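Local coordinates for protein AtGH3.15 acyl acid amido synthetase (Arabidopsis thaliana, PDB 6E1Q) that conjugates glutamine, and possibly cysteine, to indole-3-butyric acid in an ATP-dependent reaction, and treats the herbicide 2,4-DB in the same way, at residues A[76-80]-A[153-157]; A[195-200]-A[246-252]; A[274-278]-A[288-292]; A[303-307]-A[445-449]; A[537-541]-A[569-573]. All coordinates share one frame; numbering follows the deposited sequence. Where two conformers were deposited one is given.

Interaction 1: residues A[76-80]-A[153-157]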
# COMPACT_ATOMS: atom_id res chain seq x y z
N ARG A 76 1.62 -13.53 -24.10
CA ARG A 76 1.32 -13.58 -25.52
C ARG A 76 0.75 -12.26 -26.01
O ARG A 76 1.08 -11.82 -27.13
CB ARG A 76 0.37 -14.75 -25.86
CG ARG A 76 0.94 -16.12 -25.46
CD ARG A 76 -0.01 -17.31 -25.60
NE ARG A 76 -0.89 -17.26 -26.76
CZ ARG A 76 -2.11 -17.77 -26.80
NH1 ARG A 76 -2.64 -18.33 -25.72
NH2 ARG A 76 -2.82 -17.70 -27.92
N ILE A 77 -0.08 -11.59 -25.20
CA ILE A 77 -0.56 -10.28 -25.63
C ILE A 77 0.60 -9.30 -25.69
O ILE A 77 0.72 -8.50 -26.63
CB ILE A 77 -1.68 -9.79 -24.69
CG1 ILE A 77 -2.97 -10.59 -24.92
CG2 ILE A 77 -1.91 -8.29 -24.88
CD1 ILE A 77 -3.90 -10.63 -23.69
N ALA A 78 1.47 -9.35 -24.68
CA ALA A 78 2.65 -8.49 -24.66
C ALA A 78 3.48 -8.68 -25.92
O ALA A 78 4.16 -7.74 -26.36
CB ALA A 78 3.49 -8.78 -23.42
N ASN A 79 3.43 -9.88 -26.51
CA ASN A 79 4.22 -10.19 -27.69
C ASN A 79 3.52 -9.86 -29.00
O ASN A 79 4.13 -9.99 -30.08
CB ASN A 79 4.63 -11.66 -27.70
CG ASN A 79 5.78 -11.92 -28.65
OD1 ASN A 79 6.84 -11.30 -28.53
ND2 ASN A 79 5.57 -12.80 -29.63
N GLY A 80 2.26 -9.43 -28.97
CA GLY A 80 1.57 -9.02 -30.18
C GLY A 80 0.28 -9.76 -30.49
O GLY A 80 -0.38 -9.41 -31.47
N THR A 153 6.20 -3.20 -23.82
CA THR A 153 6.32 -4.57 -24.30
C THR A 153 6.93 -4.61 -25.70
O THR A 153 7.15 -3.58 -26.35
CB THR A 153 4.96 -5.26 -24.30
OG1 THR A 153 4.18 -4.77 -25.41
CG2 THR A 153 4.23 -5.01 -23.00
N ALA A 154 7.18 -5.83 -26.18
CA ALA A 154 7.74 -6.01 -27.52
C ALA A 154 6.82 -5.45 -28.59
O ALA A 154 7.27 -4.92 -29.61
CB ALA A 154 8.01 -7.49 -27.78
N ASN A 155 5.51 -5.57 -28.39
CA ASN A 155 4.55 -5.05 -29.35
C ASN A 155 4.22 -3.58 -29.12
O ASN A 155 3.43 -3.01 -29.88
CB ASN A 155 3.26 -5.89 -29.31
CG ASN A 155 2.42 -5.71 -30.55
OD1 ASN A 155 2.94 -5.59 -31.66
ND2 ASN A 155 1.10 -5.68 -30.37
N GLY A 156 4.80 -2.96 -28.09
CA GLY A 156 4.68 -1.53 -27.90
C GLY A 156 3.65 -1.08 -26.89
O GLY A 156 3.43 0.12 -26.76
N LEU A 157 3.01 -2.01 -26.19
CA LEU A 157 2.10 -1.65 -25.11
C LEU A 157 2.87 -0.96 -23.99
O LEU A 157 3.91 -1.46 -23.56
CB LEU A 157 1.41 -2.90 -24.56
CG LEU A 157 -0.09 -3.08 -24.76
CD1 LEU A 157 -0.56 -4.36 -24.06
CD2 LEU A 157 -0.84 -1.87 -24.28
O HOH W 1 -1.42 -7.10 -28.49

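Interaction 2: residues A[195-200]-A[246-252]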
# COMPACT_ATOMS: atom_id res chain seq x y z
N THR A 195 16.43 12.17 -6.08
CA THR A 195 16.76 13.33 -5.28
C THR A 195 16.17 14.60 -5.89
O THR A 195 15.62 15.44 -5.18
CB THR A 195 18.27 13.45 -5.10
OG1 THR A 195 18.73 12.30 -4.38
CG2 THR A 195 18.65 14.71 -4.31
N GLN A 196 16.27 14.75 -7.22
CA GLN A 196 15.67 15.91 -7.87
C GLN A 196 14.16 15.87 -7.80
O GLN A 196 13.51 16.90 -7.57
CB GLN A 196 16.11 16.00 -9.33
CG GLN A 196 17.59 16.18 -9.52
CD GLN A 196 17.95 16.46 -10.96
OE1 GLN A 196 17.41 17.39 -11.58
NE2 GLN A 196 18.85 15.66 -11.50
N SER A 197 13.57 14.69 -8.00
CA SER A 197 12.12 14.61 -8.04
C SER A 197 11.52 14.89 -6.66
O SER A 197 10.56 15.66 -6.53
CB SER A 197 11.68 13.24 -8.57
OG SER A 197 12.12 12.22 -7.69
N MET A 198 12.08 14.28 -5.60
CA MET A 198 11.57 14.57 -4.25
C MET A 198 11.77 16.05 -3.90
O MET A 198 10.91 16.67 -3.26
CB MET A 198 12.28 13.68 -3.23
CG MET A 198 11.93 14.03 -1.78
SD MET A 198 10.21 13.57 -1.39
CE MET A 198 10.42 11.81 -1.06
N TYR A 199 12.89 16.63 -4.34
CA TYR A 199 13.16 18.03 -4.03
C TYR A 199 12.12 18.94 -4.68
O TYR A 199 11.55 19.83 -4.03
CB TYR A 199 14.59 18.40 -4.47
CG TYR A 199 15.02 19.82 -4.08
CD1 TYR A 199 14.66 20.91 -4.87
CD2 TYR A 199 15.76 20.06 -2.93
CE1 TYR A 199 15.05 22.21 -4.52
CE2 TYR A 199 16.15 21.35 -2.57
CZ TYR A 199 15.79 22.42 -3.37
OH TYR A 199 16.17 23.70 -3.04
N CYS A 200 11.83 18.73 -5.97
CA CYS A 200 10.90 19.63 -6.66
C CYS A 200 9.48 19.48 -6.14
O CYS A 200 8.75 20.47 -6.01
CB CYS A 200 10.94 19.38 -8.16
SG CYS A 200 12.55 19.80 -8.89
N LEU A 246 15.45 28.58 -8.35
CA LEU A 246 15.63 27.14 -8.17
C LEU A 246 17.12 26.81 -8.08
O LEU A 246 17.91 27.30 -8.88
CB LEU A 246 15.00 26.40 -9.34
CG LEU A 246 15.01 24.87 -9.31
CD1 LEU A 246 14.16 24.43 -8.14
CD2 LEU A 246 14.47 24.31 -10.62
N SER A 247 17.51 25.98 -7.11
CA SER A 247 18.92 25.59 -6.98
C SER A 247 19.42 25.01 -8.30
O SER A 247 18.72 24.25 -8.97
CB SER A 247 19.12 24.58 -5.85
OG SER A 247 18.82 25.12 -4.57
N ASP A 248 20.65 25.38 -8.68
CA ASP A 248 21.09 25.08 -10.03
C ASP A 248 21.53 23.63 -10.23
O ASP A 248 21.78 23.24 -11.37
CB ASP A 248 22.21 26.04 -10.47
CG ASP A 248 23.47 25.92 -9.62
OD1 ASP A 248 23.45 25.24 -8.58
OD2 ASP A 248 24.50 26.53 -10.02
N TRP A 249 21.59 22.81 -9.18
CA TRP A 249 21.86 21.38 -9.36
C TRP A 249 20.64 20.61 -9.83
O TRP A 249 20.75 19.40 -10.09
CB TRP A 249 22.40 20.75 -8.08
CG TRP A 249 21.40 20.71 -6.92
CD1 TRP A 249 21.25 21.66 -5.94
CD2 TRP A 249 20.45 19.68 -6.62
NE1 TRP A 249 20.26 21.28 -5.07
CE2 TRP A 249 19.76 20.06 -5.46
CE3 TRP A 249 20.12 18.46 -7.24
CZ2 TRP A 249 18.75 19.28 -4.90
CZ3 TRP A 249 19.13 17.69 -6.68
CH2 TRP A 249 18.45 18.10 -5.52
N ILE A 250 19.47 21.24 -9.92
CA ILE A 250 18.31 20.59 -10.52
C ILE A 250 18.42 20.82 -12.03
O ILE A 250 18.25 21.94 -12.51
CB ILE A 250 17.01 21.13 -9.94
CG1 ILE A 250 16.91 20.66 -8.49
CG2 ILE A 250 15.77 20.61 -10.70
CD1 ILE A 250 16.35 21.68 -7.62
N THR A 251 18.78 19.76 -12.75
CA THR A 251 18.96 19.80 -14.19
C THR A 251 17.81 19.14 -14.95
O THR A 251 17.73 19.29 -16.17
CB THR A 251 20.26 19.10 -14.58
OG1 THR A 251 20.31 17.81 -13.95
CG2 THR A 251 21.46 19.92 -14.11
N ASP A 252 16.94 18.42 -14.24
CA ASP A 252 15.84 17.73 -14.90
C ASP A 252 14.91 18.71 -15.59
O ASP A 252 14.38 19.64 -14.97
CB ASP A 252 15.05 16.92 -13.88
CG ASP A 252 13.81 16.32 -14.48
OD1 ASP A 252 13.91 15.23 -15.08
OD2 ASP A 252 12.75 16.98 -14.40

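Interaction 3: residues A[274-278]-A[288-292]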
# COMPACT_ATOMS: atom_id res chain seq x y z
N ILE A 274 8.22 28.97 7.09
CA ILE A 274 8.55 27.56 7.01
C ILE A 274 9.80 27.27 7.83
O ILE A 274 9.88 26.24 8.52
CB ILE A 274 8.72 27.14 5.54
CG1 ILE A 274 7.41 27.36 4.79
CG2 ILE A 274 9.12 25.68 5.44
CD1 ILE A 274 7.50 27.02 3.34
N GLU A 275 10.79 28.17 7.76
CA GLU A 275 11.98 28.03 8.59
C GLU A 275 11.62 28.02 10.08
O GLU A 275 12.20 27.25 10.85
CB GLU A 275 12.97 29.17 8.27
CG GLU A 275 13.78 28.98 6.96
CD GLU A 275 14.28 30.29 6.33
OE1 GLU A 275 13.97 31.38 6.85
OE2 GLU A 275 14.97 30.24 5.29
N GLN A 276 10.66 28.85 10.49
CA GLN A 276 10.26 28.86 11.90
C GLN A 276 9.75 27.50 12.35
O GLN A 276 10.01 27.08 13.48
CB GLN A 276 9.17 29.91 12.14
CG GLN A 276 9.64 31.16 12.84
CD GLN A 276 8.71 32.33 12.57
OE1 GLN A 276 7.49 32.22 12.71
NE2 GLN A 276 9.28 33.46 12.16
N GLU A 277 9.00 26.81 11.48
CA GLU A 277 8.50 25.49 11.84
C GLU A 277 9.59 24.43 11.78
O GLU A 277 9.64 23.54 12.62
CB GLU A 277 7.35 25.08 10.91
CG GLU A 277 6.15 25.98 10.98
CD GLU A 277 5.63 26.15 12.39
OE1 GLU A 277 5.00 27.19 12.66
OE2 GLU A 277 5.84 25.24 13.24
N CYS A 278 10.44 24.49 10.75
CA CYS A 278 11.43 23.43 10.60
C CYS A 278 12.59 23.55 11.59
O CYS A 278 13.23 22.54 11.90
CB CYS A 278 11.99 23.42 9.17
SG CYS A 278 10.84 22.94 7.88
N LYS A 288 1.31 18.75 10.19
CA LYS A 288 0.30 19.78 10.36
C LYS A 288 0.91 21.17 10.36
O LYS A 288 0.31 22.12 9.87
CB LYS A 288 -0.50 19.57 11.64
CG LYS A 288 -1.89 20.20 11.57
CD LYS A 288 -2.27 20.87 12.86
CE LYS A 288 -3.79 20.88 13.03
NZ LYS A 288 -4.51 21.25 11.76
N ARG A 289 2.09 21.31 10.96
CA ARG A 289 2.68 22.64 11.03
C ARG A 289 3.10 23.13 9.65
O ARG A 289 2.98 24.32 9.35
CB ARG A 289 3.86 22.65 12.01
CG ARG A 289 3.38 22.35 13.42
CD ARG A 289 4.42 22.59 14.47
NE ARG A 289 5.38 21.50 14.57
CZ ARG A 289 6.65 21.59 14.17
NH1 ARG A 289 7.10 22.72 13.64
NH2 ARG A 289 7.46 20.55 14.32
N LEU A 290 3.57 22.22 8.79
CA LEU A 290 3.94 22.62 7.43
C LEU A 290 2.71 22.82 6.54
O LEU A 290 2.70 23.71 5.69
CB LEU A 290 4.87 21.57 6.83
CG LEU A 290 6.27 21.54 7.44
CD1 LEU A 290 7.15 20.56 6.70
CD2 LEU A 290 6.91 22.93 7.40
N TRP A 291 1.66 22.01 6.74
CA TRP A 291 0.43 22.12 5.97
C TRP A 291 -0.73 22.32 6.94
O TRP A 291 -1.53 21.41 7.18
CB TRP A 291 0.28 20.91 5.04
CG TRP A 291 1.34 20.95 3.97
CD1 TRP A 291 1.35 21.77 2.86
CD2 TRP A 291 2.57 20.21 3.92
NE1 TRP A 291 2.49 21.58 2.14
CE2 TRP A 291 3.26 20.63 2.76
CE3 TRP A 291 3.16 19.24 4.74
CZ2 TRP A 291 4.51 20.09 2.39
CZ3 TRP A 291 4.40 18.71 4.38
CH2 TRP A 291 5.06 19.14 3.22
N PRO A 292 -0.85 23.53 7.51
CA PRO A 292 -1.83 23.76 8.59
C PRO A 292 -3.28 23.78 8.13
O PRO A 292 -4.18 23.70 8.98
CB PRO A 292 -1.41 25.12 9.16
CG PRO A 292 -0.78 25.81 7.99
CD PRO A 292 -0.03 24.72 7.25
O HOH W 2 2.23 26.53 11.19

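Interaction 4: residues A[303-307]-A[445-449]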
# COMPACT_ATOMS: atom_id res chain seq x y z
N GLY A 303 -2.52 -3.80 7.45
CA GLY A 303 -1.56 -4.85 7.18
C GLY A 303 -0.18 -4.47 7.69
O GLY A 303 -0.04 -3.96 8.81
N THR A 304 0.84 -4.69 6.86
CA THR A 304 2.20 -4.34 7.24
C THR A 304 2.33 -2.86 7.57
O THR A 304 3.13 -2.48 8.43
CB THR A 304 3.19 -4.73 6.12
OG1 THR A 304 4.54 -4.59 6.59
CG2 THR A 304 2.96 -3.86 4.85
N MET A 305 1.50 -2.01 6.94
CA MET A 305 1.63 -0.58 7.15
C MET A 305 1.10 -0.15 8.51
O MET A 305 1.41 0.97 8.95
CB MET A 305 0.91 0.20 6.05
CG MET A 305 1.57 0.06 4.67
SD MET A 305 3.33 0.55 4.77
CE MET A 305 3.98 -0.27 3.31
N ALA A 306 0.30 -0.99 9.17
CA ALA A 306 -0.19 -0.63 10.51
C ALA A 306 0.95 -0.37 11.48
O ALA A 306 0.75 0.34 12.47
CB ALA A 306 -1.10 -1.74 11.06
N GLN A 307 2.13 -0.92 11.21
CA GLN A 307 3.27 -0.75 12.10
C GLN A 307 3.70 0.70 12.23
O GLN A 307 4.25 1.09 13.27
CB GLN A 307 4.45 -1.59 11.60
CG GLN A 307 4.23 -3.10 11.68
CD GLN A 307 4.14 -3.62 13.12
OE1 GLN A 307 4.89 -3.19 14.01
NE2 GLN A 307 3.23 -4.57 13.35
N LEU A 445 3.81 -10.00 12.31
CA LEU A 445 3.42 -8.62 12.58
C LEU A 445 2.70 -8.48 13.92
O LEU A 445 2.97 -7.56 14.70
CB LEU A 445 2.54 -8.11 11.43
CG LEU A 445 3.26 -7.80 10.11
CD1 LEU A 445 2.29 -7.67 8.94
CD2 LEU A 445 4.08 -6.50 10.24
N LYS A 446 1.76 -9.39 14.20
CA LYS A 446 1.06 -9.29 15.48
C LYS A 446 2.01 -9.57 16.64
O LYS A 446 1.94 -8.90 17.69
CB LYS A 446 -0.13 -10.24 15.53
CG LYS A 446 -0.78 -10.26 16.91
CD LYS A 446 -2.20 -10.81 16.94
CE LYS A 446 -2.83 -10.59 18.32
NZ LYS A 446 -2.08 -11.28 19.42
N ALA A 447 2.94 -10.52 16.46
CA ALA A 447 3.92 -10.82 17.50
C ALA A 447 4.78 -9.60 17.82
O ALA A 447 5.00 -9.27 18.99
CB ALA A 447 4.80 -11.99 17.07
N VAL A 448 5.28 -8.93 16.78
CA VAL A 448 6.13 -7.76 16.96
C VAL A 448 5.34 -6.60 17.56
O VAL A 448 5.83 -5.86 18.42
CB VAL A 448 6.78 -7.37 15.62
CG1 VAL A 448 7.31 -5.95 15.65
CG2 VAL A 448 7.89 -8.36 15.25
N THR A 449 4.09 -6.43 17.13
CA THR A 449 3.17 -5.50 17.78
C THR A 449 3.06 -5.76 19.28
O THR A 449 3.16 -4.83 20.09
CB THR A 449 1.79 -5.60 17.12
OG1 THR A 449 1.87 -5.04 15.80
CG2 THR A 449 0.71 -4.88 17.94

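Interaction 5: residues A[537-541]-A[569-573]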
# COMPACT_ATOMS: atom_id res chain seq x y z
N ALA A 537 19.52 2.06 9.45
CA ALA A 537 19.71 0.73 8.89
C ALA A 537 18.68 0.42 7.82
O ALA A 537 19.00 -0.22 6.81
CB ALA A 537 19.63 -0.32 9.99
N PHE A 538 17.43 0.82 8.03
CA PHE A 538 16.38 0.41 7.11
C PHE A 538 16.28 1.32 5.89
O PHE A 538 15.73 0.89 4.88
CB PHE A 538 15.05 0.32 7.87
CG PHE A 538 14.92 -0.96 8.63
CD1 PHE A 538 14.44 -2.10 8.00
CD2 PHE A 538 15.33 -1.04 9.95
CE1 PHE A 538 14.34 -3.31 8.68
CE2 PHE A 538 15.24 -2.25 10.66
CZ PHE A 538 14.74 -3.39 10.02
N ASP A 539 16.84 2.53 5.96
CA ASP A 539 17.08 3.31 4.74
C ASP A 539 18.22 2.73 3.92
O ASP A 539 18.15 2.71 2.69
CB ASP A 539 17.38 4.76 5.08
CG ASP A 539 16.17 5.47 5.56
OD1 ASP A 539 15.07 4.88 5.48
OD2 ASP A 539 16.31 6.63 6.01
N GLU A 540 19.29 2.26 4.57
CA GLU A 540 20.34 1.56 3.83
C GLU A 540 19.79 0.32 3.14
O GLU A 540 20.11 0.04 1.98
CB GLU A 540 21.51 1.19 4.75
CG GLU A 540 22.65 0.42 4.02
CD GLU A 540 23.86 0.10 4.92
OE1 GLU A 540 23.87 0.52 6.09
OE2 GLU A 540 24.81 -0.57 4.45
N LEU A 541 18.96 -0.44 3.86
CA LEU A 541 18.34 -1.61 3.26
C LEU A 541 17.52 -1.21 2.05
O LEU A 541 17.64 -1.81 0.98
CB LEU A 541 17.45 -2.31 4.30
CG LEU A 541 16.77 -3.60 3.81
CD1 LEU A 541 17.83 -4.69 3.51
CD2 LEU A 541 15.77 -4.12 4.82
N ILE A 569 24.02 -6.40 4.83
CA ILE A 569 23.74 -5.02 5.20
C ILE A 569 23.11 -4.93 6.59
O ILE A 569 23.46 -4.06 7.39
CB ILE A 569 22.86 -4.35 4.14
CG1 ILE A 569 23.66 -4.08 2.86
CG2 ILE A 569 22.20 -3.08 4.73
CD1 ILE A 569 23.00 -3.11 1.91
N LEU A 570 22.12 -5.78 6.86
CA LEU A 570 21.52 -5.77 8.19
C LEU A 570 22.53 -6.20 9.25
O LEU A 570 22.59 -5.61 10.33
CB LEU A 570 20.28 -6.64 8.23
CG LEU A 570 19.18 -6.14 7.32
CD1 LEU A 570 18.33 -7.29 6.86
CD2 LEU A 570 18.36 -5.13 8.10
N GLU A 571 23.36 -7.20 8.92
CA GLU A 571 24.26 -7.76 9.93
C GLU A 571 25.32 -6.75 10.36
O GLU A 571 25.67 -6.70 11.54
CB GLU A 571 24.88 -9.07 9.43
CG GLU A 571 24.07 -10.35 9.75
CD GLU A 571 23.77 -10.57 11.25
OE1 GLU A 571 24.28 -9.82 12.11
OE2 GLU A 571 22.99 -11.50 11.57
N ALA A 572 25.81 -5.91 9.45
CA ALA A 572 26.83 -4.99 9.97
C ALA A 572 26.23 -3.70 10.52
O ALA A 572 26.99 -2.83 10.98
CB ALA A 572 27.89 -4.69 8.90
N ASN A 573 24.92 -3.54 10.53
CA ASN A 573 24.31 -2.47 11.32
C ASN A 573 23.99 -2.89 12.75
O ASN A 573 23.52 -2.05 13.53
CB ASN A 573 23.04 -1.94 10.65
CG ASN A 573 23.33 -1.04 9.45
OD1 ASN A 573 23.42 0.19 9.59
ND2 ASN A 573 23.41 -1.65 8.26

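Interaction 1: residues A[76-80]-A[153-157]
A78, in the last turn of helix 67-78, and T153 meet where the helix end docks on a beta-hairpin. The hairpin is formed by strands 151-152 and 158-160. Its connection holds a type I turn from T153 to G156. The helix closes with a Schellman motif at G80, whose positive phi suits glycine.

The polar contacts centre on one acceptor, the carbonyl oxygen of A78. The backbone N of N155 donates to A78 O at 3.3 Å, nearly along the C=O axis. The hydroxyl OG1 of T153 also donates to A78 O, at 3.1 Å, in the carbonyl plane and on a lone pair. T153 OG1 sits between its own backbone N and carbonyl carbon (chi1 75°), which lets it serve the turn as well. There it accepts from the backbone N of L157 at 3.1 Å.

The apolar contacts are few. A78 CB rests on T153 CG2 at 3.9 Å. I77 CG2 approaches L157 CD1 at 4.2 Å. Beyond them, T153 and L157 both touch L94 of strand 91-97, so the hairpin side chains also pack on the neighbouring strand of their sheet.

On the solvent side the amide of N155 lies against G80, with ND2 3.4 Å from G80 CA. A water donates to I77 O and accepts a weak bond from N155 ND2.

Interaction 2: residues A[195-200]-A[246-252]
Q196 OE1 takes two backbone N-H groups from the loop 246-252. The bond from D252 N is the firmer, 2.9 Å long, in the plane of the Q196 amide and on a lone pair. The bond from T251 N is weak, at 3.0 Å with an angle of 129° at the hydrogen. The other end of this amide, Q196 NE2, is held by D193, so both ends have partners and its flip is fixed.

Q196 CG lies 3.6 Å from W249 CZ3, and the two side chains run past each other in opposite directions. W249 CG sits between its backbone N and carbonyl carbon (chi1 66°), which brings the indole across to Y199. The pair is T-shaped (edge-to-face), the edge of W249 toward the face of Y199 and the planes at 71°. W249 CZ2 comes within 3.7 Å of Y199 CD2. The methyl T195 CG2 approaches W249 CH2 at 3.6 Å.

The loop links helix 220-243 to helix 253-258 and runs against helix 194-207. Its type I turn spans S247 to I250, and D252 is the N-cap of helix 253-258, its OD2 accepting from C255 N. The C200-C255 disulfide ties helix 194-207 to helix 253-258 covalently.

I250 CD1 approaches Y199 CD1 at 3.3 Å. I250 CG2 lies 3.8 Å from C200 SG. The hydroxyl of Y199 bonds to N240, while S247 OG and W249 NE1 both bond to E236.

Interaction 3: residues A[274-278]-A[288-292]
E277 and R289 form a salt bridge between helix 268-278 and helix 286-290, two consecutive helices joined by a short loop. With L290 they account for most of the buried surface.

R289 NH1 holds E277 twice. It donates to E277 OE2 at 2.8 Å and to the backbone oxygen E277 O at 2.9 Å. Both bonds are fairly straight, and both acceptors lie in the guanidinium plane. The carboxylate uses the anti lone pair of OE2, and its plane is turned 53° from that of the guanidinium. The E277 chain is bent at chi2 (-54°), which folds the carboxylate back toward the arginine. The R289 chain bends at chi3 and brings NH1 in beside E277 O.

Further partners fix both groups. K280 makes a second salt bridge to E277 OE2, so this oxygen lies between two positive groups and would probably stay ionised. R289 NH2 donates to the carbonyl of E284. The guanidinium thus also ties back to the chain leading into its own helix.

L290 supplies the apolar half. Its CD2 methyl fits among side chains of helix 268-278, 4.0 Å from I274 CG2 and 4.0 Å from C278 SG. It lies 4.1 Å from E277 CB. L290 also touches L230 of helix 220-243, and C278 touches W234 there, so the pair packs on that longer helix.

A water donates to R289 O at 3.0 Å and, weakly, to the other carboxylate oxygen, E277 OE1.

Interaction 4: residues A[303-307]-A[445-449]
The 3-10 turn 304-307 approaches helix 441-452 with T304 facing L445 and Q307 facing T449, their CA atoms 7.0 and 7.4 Å apart. No backbone-to-backbone bond joins them, and side chains bridge the gap.

Q307 does most of the work. Its chain is bent at chi2 (-67°), which turns the amide toward the helix. NE2 of Q307 donates to T449 OG1 at 2.8 Å, with the hydroxyl oxygen 23° out of the amide plane. The same Q307 NE2 makes a weak bond to the backbone oxygen L445 O at 3.3 Å. That carbonyl already accepts from T449 N within the helix. The other amide atom, Q307 OE1, accepts from K452 one turn further along, so both ends of the amide bind the same helix.

L445 packs beside the Q307 chain, and the two side chains cross at a slant. Its CD2 methyl packs on Q307 CG at 3.7 Å, and its CD1 methyl reaches T304 CA at 3.7 Å. V448 CG1 sits 4.0 Å from Q307 OE1. The hydroxyl of T304 bonds to R559, which also touches Q307 and L445. F465 of strand 461-470 touches Q307, L445 and V448.

With an alanine in place of Q307, T449 OG1 and K452 would probably lose this amide partner, and a gap would open beside the L445 methyls.

G303 follows T302, an ATP-binding residue. The contact is an interdomain one, in which the turn after strand 297-298 of the N-terminal adenylating domain meets a helix of the C-terminal GH3 domain.

Interaction 5: residues A[537-541]-A[569-573]
The E540 side chain is fully extended (chi1 179°, chi2 177°), meets I569 from the opposite direction and reaches N573. The N573 amide, with CG beside its backbone N (chi1 -76°), turns back over its own helix end. Together these torsions bring N573 ND2 to 3.1 Å from E540 OE1 in a nearly straight hydrogen bond. The acceptor lies in the amide plane but is met from above the carboxylate plane. N573 ND2 also donates to I569 O, in the last turn of helix 564-571.

I569 CG2 touches both CG and CD of E540, each at 3.6 Å. A537 CB touches N573 CG at 3.8 Å. On the inner side, L570 CD1 meets L541 CD1 at 4.3 Å. L570 and F538 also touch T466 of strand 461-470, so both helices cover the C-terminal domain sheet.

A leucine in place of N573 would probably leave I569 O and E540 OE1 without their shared donor.

The neutral amide probably leaves the E540 charge uncompensated in this contact. The contact joins a hydrogen bond on the exposed side to a buried apolar layer.

The five contacts follow one another along the chain and none touches another. Interactions 1, 2 and 3 belong to the N-terminal GH3 domain. Interactions 2 and 3 are neighbours, with centres about 21 Å apart and nearest atoms about 9 Å apart, and both pack against helix 220-243. Interaction 1 is remote, its centre about 48 Å from that of interaction 3. Interaction 4 joins the N-terminal and C-terminal domains and lies nearest the active site. The T304 side chain is about 13 Å from a bound (2,4-dichlorophenoxy)acetic acid. Interactions 4 and 5 have centres about 20 Å apart, and both touch strand 461-470. The other four lie away from the ATP and ligand sites, though interaction 2 holds C200 of the disulfide.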